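Local coordinates for protein coronin (Toxoplasma gondii, PDB 4OZU) that probably binds actin filaments as part of full-length coronin, of which this chain is the WD40-repeat beta-propeller domain, at residues A[33-47]-A[81-93]. Numbering follows the deposited sequence.
With ACT (acetate ion), chain C.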
ATOM      1  N   GLN A  33       3.283  -6.805 -15.959  1.00 43.31           N
ATOM      2  CA  GLN A  33       3.313  -5.397 -15.581  1.00 45.19           C
ATOM      3  C   GLN A  33       1.960  -4.956 -15.036  1.00 43.61           C
ATOM      4  O   GLN A  33       0.917  -5.316 -15.585  1.00 45.05           O
ATOM      5  CB  GLN A  33       3.706  -4.522 -16.775  1.00 47.48           C
ATOM      6  CG  GLN A  33       5.019  -4.929 -17.448  1.00 55.51           C
ATOM      7  CD  GLN A  33       6.231  -4.767 -16.541  1.00 85.92           C
ATOM      8  OE1 GLN A  33       6.141  -4.186 -15.459  1.00129.72           O
ATOM      9  NE2 GLN A  33       7.374  -5.283 -16.983  1.00 67.33           N
ATOM     10  N   THR A  34       1.991  -4.177 -13.957  1.00 40.61           N
ATOM     11  CA  THR A  34       0.782  -3.626 -13.349  1.00 40.77           C
ATOM     12  C   THR A  34       1.016  -2.179 -12.905  1.00 39.79           C
ATOM     13  O   THR A  34       2.129  -1.660 -13.023  1.00 37.26           O
ATOM     14  CB  THR A  34       0.322  -4.459 -12.132  1.00 45.41           C
ATOM     15  OG1 THR A  34       1.311  -4.395 -11.097  1.00 50.44           O
ATOM     16  CG2 THR A  34       0.092  -5.909 -12.526  1.00 65.10           C
ATOM     17  N   GLU A  35      -0.035  -1.530 -12.407  1.00 35.32           N
ATOM     18  CA  GLU A  35       0.083  -0.180 -11.859  1.00 32.53           C
ATOM     19  C   GLU A  35       0.019  -0.203 -10.336  1.00 30.34           C
ATOM     20  O   GLU A  35      -0.327   0.797  -9.713  1.00 32.29           O
ATOM     21  CB  GLU A  35      -1.014   0.731 -12.420  1.00 44.13           C
ATOM     22  CG  GLU A  35      -0.848   1.061 -13.899  1.00 70.55           C
ATOM     23  CD  GLU A  35       0.319   1.996 -14.178  1.00 50.85           C
ATOM     24  OE1 GLU A  35       0.886   2.560 -13.216  1.00 38.64           O
ATOM     25  OE2 GLU A  35       0.668   2.168 -15.364  1.00 58.18           O
ATOM     26  N   SER A  36       0.367  -1.340  -9.736  1.00 29.41           N
ATOM     27  CA  SER A  36       0.416  -1.457  -8.276  1.00 27.54           C
ATOM     28  C   SER A  36       1.722  -2.121  -7.827  1.00 26.88           C
ATOM     29  O   SER A  36       2.489  -2.608  -8.659  1.00 32.80           O
ATOM     30  CB  SER A  36      -0.785  -2.252  -7.759  1.00 45.33           C
ATOM     31  OG  SER A  36      -0.602  -3.641  -7.953  1.00 37.58           O
ATOM     32  N   CYS A  37       1.978  -2.135  -6.521  1.00 25.40           N
ATOM     33  CA  CYS A  37       3.249  -2.648  -6.010  1.00 24.84           C
ATOM     34  C   CYS A  37       3.408  -4.149  -6.312  1.00 28.68           C
ATOM     35  O   CYS A  37       4.526  -4.623  -6.502  1.00 28.99           O
ATOM     36  CB  CYS A  37       3.387  -2.368  -4.510  1.00 24.30           C
ATOM     37  SG  CYS A  37       2.025  -2.927  -3.472  1.00 29.12           S
ATOM     38  N   GLY A  38       2.296  -4.878  -6.384  1.00 35.04           N
ATOM     39  CA  GLY A  38       2.304  -6.239  -6.902  1.00 36.76           C
ATOM     40  C   GLY A  38       1.978  -7.319  -5.886  1.00 41.32           C
ATOM     41  O   GLY A  38       1.351  -8.323  -6.223  1.00 31.48           O
ATOM     42  N   LEU A  39       2.408  -7.117  -4.646  1.00 33.13           N
ATOM     43  CA  LEU A  39       2.161  -8.077  -3.581  1.00 29.85           C
ATOM     44  C   LEU A  39       1.295  -7.451  -2.507  1.00 24.18           C
ATOM     45  O   LEU A  39       1.019  -6.249  -2.526  1.00 25.75           O
ATOM     46  CB  LEU A  39       3.479  -8.566  -2.960  1.00 26.16           C
ATOM     47  CG  LEU A  39       4.591  -8.989  -3.915  1.00 23.24           C
ATOM     48  CD1 LEU A  39       5.857  -9.318  -3.130  1.00 24.81           C
ATOM     49  CD2 LEU A  39       4.158 -10.179  -4.752  1.00 27.96           C
ATOM     50  N   ALA A  40       0.867  -8.282  -1.567  1.00 25.98           N
ATOM     51  CA  ALA A  40       0.145  -7.820  -0.394  1.00 24.17           C
ATOM     52  C   ALA A  40       0.467  -8.730   0.783  1.00 29.94           C
ATOM     53  O   ALA A  40       0.798  -9.900   0.606  1.00 25.25           O
ATOM     54  CB  ALA A  40      -1.345  -7.795  -0.651  1.00 23.11           C
ATOM     55  N   ALA A  41       0.395  -8.177   1.986  1.00 21.82           N
ATOM     56  CA  ALA A  41       0.605  -8.966   3.189  1.00 23.38           C
ATOM     57  C   ALA A  41      -0.180  -8.369   4.341  1.00 27.87           C
ATOM     58  O   ALA A  41      -0.381  -7.155   4.399  1.00 26.19           O
ATOM     59  CB  ALA A  41       2.096  -9.038   3.534  1.00 23.91           C
ATOM     60  N   ASN A  42      -0.652  -9.224   5.241  1.00 22.51           N
ATOM     61  CA  ASN A  42      -1.169  -8.754   6.515  1.00 23.65           C
ATOM     62  C   ASN A  42      -0.336  -9.406   7.617  1.00 23.40           C
ATOM     63  O   ASN A  42       0.816  -9.761   7.375  1.00 24.68           O
ATOM     64  CB  ASN A  42      -2.680  -9.020   6.649  1.00 21.16           C
ATOM     65  CG  ASN A  42      -3.053 -10.500   6.663  1.00 22.58           C
ATOM     66  OD1 ASN A  42      -2.201 -11.394   6.667  1.00 21.19           O
ATOM     67  ND2 ASN A  42      -4.356 -10.756   6.687  1.00 23.43           N
ATOM     68  N   THR A  43      -0.870  -9.548   8.823  1.00 26.95           N
ATOM     69  CA  THR A  43      -0.044 -10.047   9.916  1.00 32.06           C
ATOM     70  C   THR A  43       0.200 -11.550   9.818  1.00 31.06           C
ATOM     71  O   THR A  43       1.047 -12.077  10.532  1.00 27.05           O
ATOM     72  CB  THR A  43      -0.667  -9.743  11.289  1.00 29.91           C
ATOM     73  OG1 THR A  43      -1.972 -10.327  11.376  1.00 28.61           O
ATOM     74  CG2 THR A  43      -0.758  -8.240  11.508  1.00 31.26           C
ATOM     75  N   GLU A  44      -0.524 -12.226   8.924  1.00 24.45           N
ATOM     76  CA  GLU A  44      -0.494 -13.689   8.845  1.00 28.81           C
ATOM     77  C   GLU A  44      -0.100 -14.207   7.465  1.00 26.87           C
ATOM     78  O   GLU A  44       0.615 -15.209   7.359  1.00 25.45           O
ATOM     79  CB  GLU A  44      -1.867 -14.254   9.223  1.00 27.17           C
ATOM     80  CG  GLU A  44      -1.987 -15.775   9.205  1.00 42.36           C
ATOM     81  CD  GLU A  44      -1.452 -16.416  10.468  1.00 67.72           C
ATOM     82  OE1 GLU A  44      -0.855 -15.697  11.299  1.00 58.44           O
ATOM     83  OE2 GLU A  44      -1.636 -17.641  10.633  1.00 66.10           O
ATOM     84  N   TYR A  45      -0.565 -13.532   6.418  1.00 26.62           N
ATOM     85  CA  TYR A  45      -0.461 -14.052   5.053  1.00 25.18           C
ATOM     86  C   TYR A  45       0.272 -13.122   4.098  1.00 27.20           C
ATOM     87  O   TYR A  45       0.343 -11.912   4.305  1.00 25.93           O
ATOM     88  CB  TYR A  45      -1.852 -14.328   4.469  1.00 27.80           C
ATOM     89  CG  TYR A  45      -2.720 -15.215   5.319  1.00 25.74           C
ATOM     90  CD1 TYR A  45      -2.352 -16.523   5.582  1.00 28.11           C
ATOM     91  CD2 TYR A  45      -3.922 -14.753   5.843  1.00 26.37           C
ATOM     92  CE1 TYR A  45      -3.132 -17.342   6.364  1.00 34.29           C
ATOM     93  CE2 TYR A  45      -4.718 -15.568   6.623  1.00 31.98           C
ATOM     94  CZ  TYR A  45      -4.312 -16.864   6.882  1.00 36.07           C
ATOM     95  OH  TYR A  45      -5.080 -17.700   7.654  1.00 36.46           O
ATOM     96  N   ILE A  46       0.795 -13.722   3.037  1.00 23.59           N
ATOM     97  CA  ILE A  46       1.336 -13.003   1.896  1.00 23.16           C
ATOM     98  C   ILE A  46       0.497 -13.377   0.677  1.00 26.14           C
ATOM     99  O   ILE A  46       0.218 -14.554   0.471  1.00 29.51           O
ATOM    100  CB  ILE A  46       2.816 -13.374   1.627  1.00 21.11           C
ATOM    101  CG1 ILE A  46       3.692 -13.062   2.846  1.00 22.71           C
ATOM    102  CG2 ILE A  46       3.340 -12.653   0.393  1.00 25.53           C
ATOM    103  CD1 ILE A  46       5.056 -13.734   2.795  1.00 29.47           C
ATOM    104  N   ALA A  47       0.101 -12.389  -0.119  1.00 24.63           N
ATOM    105  CA  ALA A  47      -0.568 -12.654  -1.388  1.00 24.37           C
ATOM    106  C   ALA A  47       0.383 -12.320  -2.526  1.00 24.99           C
ATOM    107  O   ALA A  47       0.972 -11.240  -2.548  1.00 25.19           O
ATOM    108  CB  ALA A  47      -1.851 -11.843  -1.506  1.00 28.86           C
ATOM    109  N   SER A  81      -5.982 -11.119 -15.672  0.67 35.93           N
ATOM    110  CA  SER A  81      -4.865 -10.920 -14.754  0.67 34.30           C
ATOM    111  C   SER A  81      -5.247 -10.056 -13.561  0.67 41.02           C
ATOM    112  O   SER A  81      -6.131  -9.205 -13.647  0.67 31.36           O
ATOM    113  CB  SER A  81      -3.682 -10.281 -15.478  0.67 39.11           C
ATOM    114  OG  SER A  81      -3.949  -8.922 -15.773  0.67 42.89           O
ATOM    115  N   ILE A  82      -4.552 -10.281 -12.452  0.67 26.52           N
ATOM    116  CA  ILE A  82      -4.751  -9.506 -11.238  0.67 28.98           C
ATOM    117  C   ILE A  82      -3.918  -8.228 -11.294  0.67 28.76           C
ATOM    118  O   ILE A  82      -2.700  -8.279 -11.479  0.67 31.57           O
ATOM    119  CB  ILE A  82      -4.368 -10.318  -9.988  0.67 26.26           C
ATOM    120  CG1 ILE A  82      -5.252 -11.562  -9.871  0.67 25.92           C
ATOM    121  CG2 ILE A  82      -4.500  -9.469  -8.732  0.67 28.83           C
ATOM    122  CD1 ILE A  82      -4.683 -12.642  -8.960  0.67 46.97           C
ATOM    123  N   GLN A  83      -4.583  -7.093 -11.110  1.00 25.63           N
ATOM    124  CA  GLN A  83      -3.938  -5.781 -11.185  1.00 30.88           C
ATOM    125  C   GLN A  83      -3.570  -5.203  -9.825  1.00 26.29           C
ATOM    126  O   GLN A  83      -2.638  -4.405  -9.721  1.00 24.53           O
ATOM    127  CB  GLN A  83      -4.841  -4.794 -11.916  1.00 26.41           C
ATOM    128  CG  GLN A  83      -5.040  -5.147 -13.380  1.00 26.54           C
ATOM    129  CD  GLN A  83      -3.742  -5.128 -14.167  1.00 37.81           C
ATOM    130  OE1 GLN A  83      -3.358  -6.126 -14.779  1.00 46.76           O
ATOM    131  NE2 GLN A  83      -3.060  -3.987 -14.155  1.00 37.06           N
ATOM    132  N   ASP A  84      -4.313  -5.580  -8.792  1.00 22.50           N
ATOM    133  CA  ASP A  84      -4.039  -5.095  -7.449  1.00 19.97           C
ATOM    134  C   ASP A  84      -4.642  -6.044  -6.426  1.00 27.89           C
ATOM    135  O   ASP A  84      -5.642  -6.711  -6.682  1.00 23.74           O
ATOM    136  CB  ASP A  84      -4.596  -3.676  -7.244  1.00 21.55           C
ATOM    137  CG  ASP A  84      -4.034  -2.992  -5.995  1.00 27.87           C
ATOM    138  OD1 ASP A  84      -2.935  -3.383  -5.541  1.00 29.38           O
ATOM    139  OD2 ASP A  84      -4.686  -2.050  -5.471  1.00 24.41           O
ATOM    140  N   THR A  85      -4.017  -6.092  -5.260  1.00 20.48           N
ATOM    141  CA  THR A  85      -4.459  -6.952  -4.173  1.00 23.05           C
ATOM    142  C   THR A  85      -4.244  -6.186  -2.877  1.00 19.23           C
ATOM    143  O   THR A  85      -3.221  -5.534  -2.721  1.00 23.15           O
ATOM    144  CB  THR A  85      -3.670  -8.285  -4.105  1.00 23.47           C
ATOM    145  OG1 THR A  85      -3.756  -8.979  -5.358  1.00 27.17           O
ATOM    146  CG2 THR A  85      -4.220  -9.169  -3.006  1.00 24.57           C
ATOM    147  N   ASN A  86      -5.195  -6.267  -1.954  1.00 21.49           N
ATOM    148  CA  ASN A  86      -5.018  -5.668  -0.631  1.00 21.39           C
ATOM    149  C   ASN A  86      -5.813  -6.414   0.428  1.00 22.18           C
ATOM    150  O   ASN A  86      -7.005  -6.665   0.265  1.00 21.08           O
ATOM    151  CB  ASN A  86      -5.417  -4.189  -0.636  1.00 23.39           C
ATOM    152  CG  ASN A  86      -4.245  -3.266  -0.942  1.00 25.65           C
ATOM    153  OD1 ASN A  86      -3.207  -3.312  -0.274  1.00 23.78           O
ATOM    154  ND2 ASN A  86      -4.402  -2.434  -1.962  1.00 23.79           N
ATOM    155  N   PHE A  87      -5.137  -6.775   1.512  1.00 20.51           N
ATOM    156  CA  PHE A  87      -5.813  -7.329   2.676  1.00 20.24           C
ATOM    157  C   PHE A  87      -6.615  -6.260   3.409  1.00 20.04           C
ATOM    158  O   PHE A  87      -6.260  -5.076   3.390  1.00 21.49           O
ATOM    159  CB  PHE A  87      -4.803  -7.948   3.634  1.00 19.48           C
ATOM    160  CG  PHE A  87      -4.221  -9.239   3.141  1.00 19.62           C
ATOM    161  CD1 PHE A  87      -4.869 -10.434   3.382  1.00 20.90           C
ATOM    162  CD2 PHE A  87      -3.035  -9.255   2.426  1.00 18.92           C
ATOM    163  CE1 PHE A  87      -4.343 -11.625   2.928  1.00 21.26           C
ATOM    164  CE2 PHE A  87      -2.503 -10.451   1.968  1.00 21.43           C
ATOM    165  CZ  PHE A  87      -3.162 -11.634   2.223  1.00 24.74           C
ATOM    166  N   SER A  88      -7.695  -6.682   4.054  1.00 22.43           N
ATOM    167  CA  SER A  88      -8.446  -5.794   4.929  1.00 22.20           C
ATOM    168  C   SER A  88      -7.560  -5.285   6.056  1.00 23.16           C
ATOM    169  O   SER A  88      -6.703  -6.014   6.549  1.00 18.81           O
ATOM    170  CB  SER A  88      -9.649  -6.509   5.529  1.00 21.12           C
ATOM    171  OG  SER A  88     -10.188  -5.757   6.603  1.00 20.28           O
ATOM    172  N   PRO A  89      -7.767  -4.034   6.479  1.00 21.69           N
ATOM    173  CA  PRO A  89      -7.003  -3.546   7.632  1.00 18.76           C
ATOM    174  C   PRO A  89      -7.411  -4.185   8.953  1.00 17.94           C
ATOM    175  O   PRO A  89      -6.693  -4.032   9.948  1.00 19.11           O
ATOM    176  CB  PRO A  89      -7.328  -2.040   7.663  1.00 19.33           C
ATOM    177  CG  PRO A  89      -7.961  -1.728   6.366  1.00 23.23           C
ATOM    178  CD  PRO A  89      -8.613  -2.984   5.895  1.00 22.67           C
ATOM    179  N   PHE A  90      -8.555  -4.863   8.972  1.00 20.17           N
ATOM    180  CA  PHE A  90      -9.153  -5.309  10.228  1.00 22.19           C
ATOM    181  C   PHE A  90      -9.333  -6.815  10.350  1.00 25.22           C
ATOM    182  O   PHE A  90      -9.136  -7.379  11.418  1.00 24.41           O
ATOM    183  CB  PHE A  90     -10.503  -4.630  10.398  1.00 19.24           C
ATOM    184  CG  PHE A  90     -10.466  -3.163  10.104  1.00 19.88           C
ATOM    185  CD1 PHE A  90      -9.713  -2.307  10.894  1.00 20.84           C
ATOM    186  CD2 PHE A  90     -11.173  -2.639   9.038  1.00 20.26           C
ATOM    187  CE1 PHE A  90      -9.671  -0.962  10.618  1.00 18.09           C
ATOM    188  CE2 PHE A  90     -11.137  -1.286   8.768  1.00 22.76           C
ATOM    189  CZ  PHE A  90     -10.386  -0.454   9.553  1.00 16.93           C
ATOM    190  N   TYR A  91      -9.713  -7.452   9.249  1.00 21.13           N
ATOM    191  CA  TYR A  91     -10.131  -8.845   9.262  1.00 21.43           C
ATOM    192  C   TYR A  91      -9.102  -9.704   8.552  1.00 21.28           C
ATOM    193  O   TYR A  91      -8.874  -9.563   7.349  1.00 21.93           O
ATOM    194  CB  TYR A  91     -11.510  -8.963   8.620  1.00 24.62           C
ATOM    195  CG  TYR A  91     -12.459  -7.934   9.192  1.00 30.16           C
ATOM    196  CD1 TYR A  91     -12.656  -7.837  10.563  1.00 27.33           C
ATOM    197  CD2 TYR A  91     -13.113  -7.025   8.376  1.00 27.83           C
ATOM    198  CE1 TYR A  91     -13.501  -6.886  11.096  1.00 32.96           C
ATOM    199  CE2 TYR A  91     -13.960  -6.068   8.904  1.00 28.39           C
ATOM    200  CZ  TYR A  91     -14.151  -6.003  10.261  1.00 32.47           C
ATOM    201  OH  TYR A  91     -14.993  -5.048  10.788  1.00 26.16           O
ATOM    202  N   ARG A  92      -8.472 -10.577   9.332  1.00 25.57           N
ATOM    203  CA  ARG A  92      -7.311 -11.332   8.893  1.00 28.56           C
ATOM    204  C   ARG A  92      -7.567 -12.222   7.684  1.00 28.57           C
ATOM    205  O   ARG A  92      -6.640 -12.533   6.932  1.00 24.41           O
ATOM    206  CB  ARG A  92      -6.801 -12.197  10.039  1.00 36.00           C
ATOM    207  CG  ARG A  92      -5.504 -12.886   9.713  1.00 57.74           C
ATOM    208  CD  ARG A  92      -4.491 -12.702  10.806  1.00 75.24           C
ATOM    209  NE  ARG A  92      -4.603 -13.749  11.820  1.00 75.80           N
ATOM    210  CZ  ARG A  92      -4.867 -13.539  13.107  1.00101.24           C
ATOM    211  NH1 ARG A  92      -5.050 -12.311  13.583  1.00 95.58           N
ATOM    212  NH2 ARG A  92      -4.942 -14.571  13.934  1.00 64.18           N
ATOM    213  N   ASP A  93      -8.818 -12.634   7.513  1.00 28.65           N
ATOM    214  CA  ASP A  93      -9.178 -13.600   6.478  1.00 25.82           C
ATOM    215  C   ASP A  93      -9.769 -12.943   5.235  1.00 24.46           C
ATOM    216  O   ASP A  93     -10.143 -13.637   4.288  1.00 26.71           O
ATOM    217  CB  ASP A  93     -10.170 -14.627   7.040  1.00 30.79           C
ATOM    218  CG  ASP A  93     -11.382 -13.985   7.697  1.00 38.53           C
ATOM    219  OD1 ASP A  93     -11.346 -12.770   8.002  1.00 36.46           O
ATOM    220  OD2 ASP A  93     -12.375 -14.710   7.929  1.00 35.30           O
TER
HETATM  221  C   ACT C 402      -4.639  -8.539  10.327  1.00 33.39           C
HETATM  222  O   ACT C 402      -4.675  -9.370  11.258  1.00 39.63           O
HETATM  223  OXT ACT C 402      -3.534  -8.386   9.771  1.00 35.31           O
HETATM  224  CH3 ACT C 402      -5.853  -7.765   9.911  1.00 29.78           C
HETATM  225  O   HOH W   1      -2.788  -1.957 -11.211  1.00 39.53           O
HETATM  226  O   HOH W   2      -0.600  -5.228  -5.429  1.00 26.95           O
HETATM  227  O   HOH W   3      -1.496  -7.640  -6.593  1.00 29.05           O
HETATM  228  O   HOH W   4      -0.676  -4.466  -1.584  0.98 35.45           O
HETATM  229  O   HOH W   5      -6.524  -8.733   6.485  1.00 23.92           O
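The amide of Asn42 is gripped at both ends, and its ND2 reaches across to Arg92. ND2 donates to Arg92 O at 2.9 Å, with a bent N-H...O angle of 132°. The acceptor lies almost in the amide plane. ND2 also donates to a water that lies within hydrogen-bonding distance of Ser88 O and Tyr91 O. At the other end, Asn42 OD1 accepts from Glu44 N and, at 2.7 Å, from Tyr45 N. The first bond makes an Asx turn and the second an Asx motif. Together with the ND2 bond they hold the amide's rotation in the hairpin between strands 40-41 and 45-49.

Asn42 CG lies over one face of the Phe87 ring, offset toward its rim, with the two planes 31° apart. Ala40 CB meets CD2 of this ring, Tyr45 CB meets CZ, and Ala47 CB lies 3.8 Å from Phe87 CE2. Thr85 CG2 extends the apolar patch, 3.9 Å from Ala47 CB. Arg92 lies across the turn, where its CD packs against Glu44 CB at 3.4 Å. Glu44 OE2 makes a salt bridge to Arg62. An acetate, probably from the crystallisation liquor, accepts from Thr43 N.

At the far end, Ser36 OG donates to Gln83 O at 2.8 Å. Its chi1 of 78° puts OG between the backbone N and the carbonyl carbon, directed at this acceptor. One water links Glu35 N to Gln83 O. Another links Gly38 N to Asp84 OD1, while Asp84 OD2 accepts from Ala136 N.

The contact joins neighbouring blades of the propeller. Strand 82-87 is the first of its four-stranded blade, and residues 45-47 of strand 45-49 run nearly antiparallel to it in the adjacent sheet. Leu58 and Leu95 add to the apolar layer from strands 58-62 and 94-99, and strand 133-138 of the following blade flanks strand 82-87.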